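Local coordinates for subtilisin-like protein (Prochloron didemni, PDB 4H6V) that takes part in patellamide maturation through its subtilisin-like protease domain, probably cleaving the precursor peptide as a serine endopeptidase, at residues Pro183-Asn188 with Ala269-Ala274. Residues are numbered along the deposited sequence; the frame is centred on the assembly and turned at random.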
loop_
_atom_site.group_PDB
_atom_site.type_symbol
_atom_site.label_atom_id
_atom_site.label_comp_id
_atom_site.label_asym_id
_atom_site.label_seq_id
_atom_site.Cartn_x
_atom_site.Cartn_y
_atom_site.Cartn_z
ATOM N N PRO A 183 -13.866 8.071 8.172
ATOM C CA PRO A 183 -13.578 6.645 8.108
ATOM C C PRO A 183 -14.787 5.865 7.626
ATOM O O PRO A 183 -15.918 6.117 8.075
ATOM C CB PRO A 183 -13.255 6.271 9.566
ATOM C CG PRO A 183 -13.779 7.402 10.393
ATOM C CD PRO A 183 -13.669 8.615 9.528
ATOM N N LEU A 184 -14.548 4.929 6.717
ATOM C CA LEU A 184 -15.602 4.037 6.247
ATOM C C LEU A 184 -15.875 2.969 7.311
ATOM O O LEU A 184 -14.955 2.447 7.935
ATOM C CB LEU A 184 -15.233 3.426 4.890
ATOM C CG LEU A 184 -15.322 4.434 3.732
ATOM C CD1 LEU A 184 -14.451 4.037 2.547
ATOM C CD2 LEU A 184 -16.770 4.625 3.283
ATOM N N ASP A 185 -17.154 2.666 7.524
ATOM C CA ASP A 185 -17.576 1.733 8.576
ATOM C C ASP A 185 -16.864 0.376 8.507
ATOM O O ASP A 185 -16.569 -0.226 9.541
ATOM C CB ASP A 185 -19.106 1.556 8.529
ATOM C CG ASP A 185 -19.669 0.819 9.744
ATOM O OD1 ASP A 185 -19.035 0.817 10.824
ATOM O OD2 ASP A 185 -20.780 0.247 9.618
ATOM N N PHE A 186 -16.551 -0.089 7.299
ATOM C CA PHE A 186 -15.943 -1.409 7.140
ATOM C C PHE A 186 -14.456 -1.468 7.508
ATOM O O PHE A 186 -13.922 -2.554 7.691
ATOM C CB PHE A 186 -16.154 -1.958 5.711
ATOM C CG PHE A 186 -15.482 -1.141 4.625
ATOM C CD1 PHE A 186 -14.094 -1.196 4.439
ATOM C CD2 PHE A 186 -16.238 -0.351 3.765
ATOM C CE1 PHE A 186 -13.466 -0.447 3.436
ATOM C CE2 PHE A 186 -15.620 0.400 2.748
ATOM C CZ PHE A 186 -14.227 0.345 2.587
ATOM N N SER A 187 -13.798 -0.314 7.603
ATOM C CA SER A 187 -12.338 -0.275 7.765
ATOM C C SER A 187 -11.953 -0.631 9.206
ATOM O O SER A 187 -12.472 -0.033 10.148
ATOM C CB SER A 187 -11.798 1.103 7.350
ATOM O OG SER A 187 -10.386 1.089 7.206
ATOM N N ASN A 188 -11.081 -1.627 9.363
ATOM C CA ASN A 188 -10.654 -2.100 10.698
ATOM C C ASN A 188 -9.915 -1.057 11.516
ATOM O O ASN A 188 -9.104 -0.288 10.987
ATOM C CB ASN A 188 -9.781 -3.355 10.591
ATOM C CG ASN A 188 -10.560 -4.590 10.179
ATOM O OD1 ASN A 188 -11.790 -4.665 10.326
ATOM N ND2 ASN A 188 -9.844 -5.571 9.639
ATOM N N ALA A 269 -13.165 8.335 17.635
ATOM C CA ALA A 269 -11.790 8.815 17.690
ATOM C C ALA A 269 -10.822 7.721 17.234
ATOM O O ALA A 269 -9.845 7.998 16.536
ATOM C CB ALA A 269 -11.447 9.280 19.101
ATOM N N ARG A 270 -11.118 6.481 17.624
ATOM C CA ARG A 270 -10.275 5.326 17.315
ATOM C C ARG A 270 -10.312 4.936 15.837
ATOM O O ARG A 270 -9.340 4.379 15.311
ATOM C CB ARG A 270 -10.681 4.133 18.180
ATOM C CG ARG A 270 -10.106 4.168 19.594
ATOM C CD ARG A 270 -8.665 3.664 19.630
ATOM N NE ARG A 270 -8.529 2.345 19.008
ATOM C CZ ARG A 270 -8.762 1.186 19.620
ATOM N NH1 ARG A 270 -9.139 1.156 20.892
ATOM N NH2 ARG A 270 -8.616 0.050 18.954
ATOM N N ARG A 271 -11.438 5.228 15.186
ATOM C CA ARG A 271 -11.615 4.942 13.766
ATOM C C ARG A 271 -10.771 5.856 12.883
ATOM O O ARG A 271 -10.616 5.596 11.689
ATOM C CB ARG A 271 -13.092 5.038 13.370
ATOM C CG ARG A 271 -13.922 3.820 13.747
ATOM C CD ARG A 271 -15.397 4.032 13.416
ATOM N NE ARG A 271 -16.236 2.969 13.974
ATOM C CZ ARG A 271 -16.527 1.831 13.348
ATOM N NH1 ARG A 271 -16.056 1.590 12.128
ATOM N NH2 ARG A 271 -17.294 0.928 13.943
ATOM N N CYS A 272 -10.221 6.918 13.469
ATOM C CA CYS A 272 -9.334 7.814 12.741
ATOM C C CYS A 272 -7.909 7.262 12.609
ATOM O O CYS A 272 -7.133 7.749 11.790
ATOM C CB CYS A 272 -9.308 9.198 13.387
ATOM S SG CYS A 272 -8.827 10.506 12.254
ATOM N N LEU A 273 -7.580 6.242 13.405
ATOM C CA LEU A 273 -6.234 5.650 13.434
ATOM C C LEU A 273 -5.199 6.721 13.834
ATOM O O LEU A 273 -5.484 7.564 14.688
ATOM C CB LEU A 273 -5.889 4.970 12.091
ATOM C CG LEU A 273 -6.929 4.081 11.384
ATOM C CD1 LEU A 273 -6.316 3.474 10.134
ATOM C CD2 LEU A 273 -7.521 2.968 12.267
ATOM N N ALA A 274 -4.013 6.704 13.236
ATOM C CA ALA A 274 -3.067 7.812 13.443
ATOM C C ALA A 274 -3.533 9.125 12.798
ATOM O O ALA A 274 -2.975 10.191 13.084
ATOM C CB ALA A 274 -1.670 7.436 12.967
HETATM O O HOH W 1 -13.817 2.241 10.448
HETATM O O HOH W 2 -18.348 -1.178 12.242
#
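R271 sets CG anti to its own carbonyl carbon (chi1 -79°) and runs extended from CG to NE, which carries the guanidinium across to the turn of 183-188; D185 answers with CG anti to its backbone N (chi1 -169°), bringing OD1 to the same charged group. The hydrogen bond goes to the backbone and not to the carboxylate: NH1 of R271 donates to the carbonyl O of D185 at 3.2 Å, bent to 143° at the hydrogen, with the oxygen close to the guanidinium plane. OD1 of D185 stands 3.3 Å from that NH1 but well out of the plane, so this salt bridge rests on charge alone. Arginine suits the place because NH1 can serve a carbonyl and one water while NH2 reaches a second water. One water accepts from NH1 at 2.9 Å and donates to O of L184 and O of S187; another accepts from NH2 of R271 in the guanidinium plane and lies close to OD1 of D185. The first thus ties the arginine to both ends of the type I turn L184-S187, whose own bond runs from N of S187 to O of L184. In the subtilisin-like fold this turn lies in the loop between strand 172-177 of the parallel sheet and helix 191-196, while R271 sits in the 3-10 segment 270-272, whose C272 forms a disulfide with C261. Nearer the backbone of R271, the compact apolar ring of P183 packs on the base of the side chain: its CG lies 3.9 Å from CB of R271 and its CB 3.5 Å from O of R271, the two side chains crossing at about a right angle. The branched apolar end of L273 suits this buried place, packing on L199 and Y193 as well as bringing CD2 to 3.8 Å from O of N188, whose side-chain amide can both donate and accept and gives ND2 to O of A154.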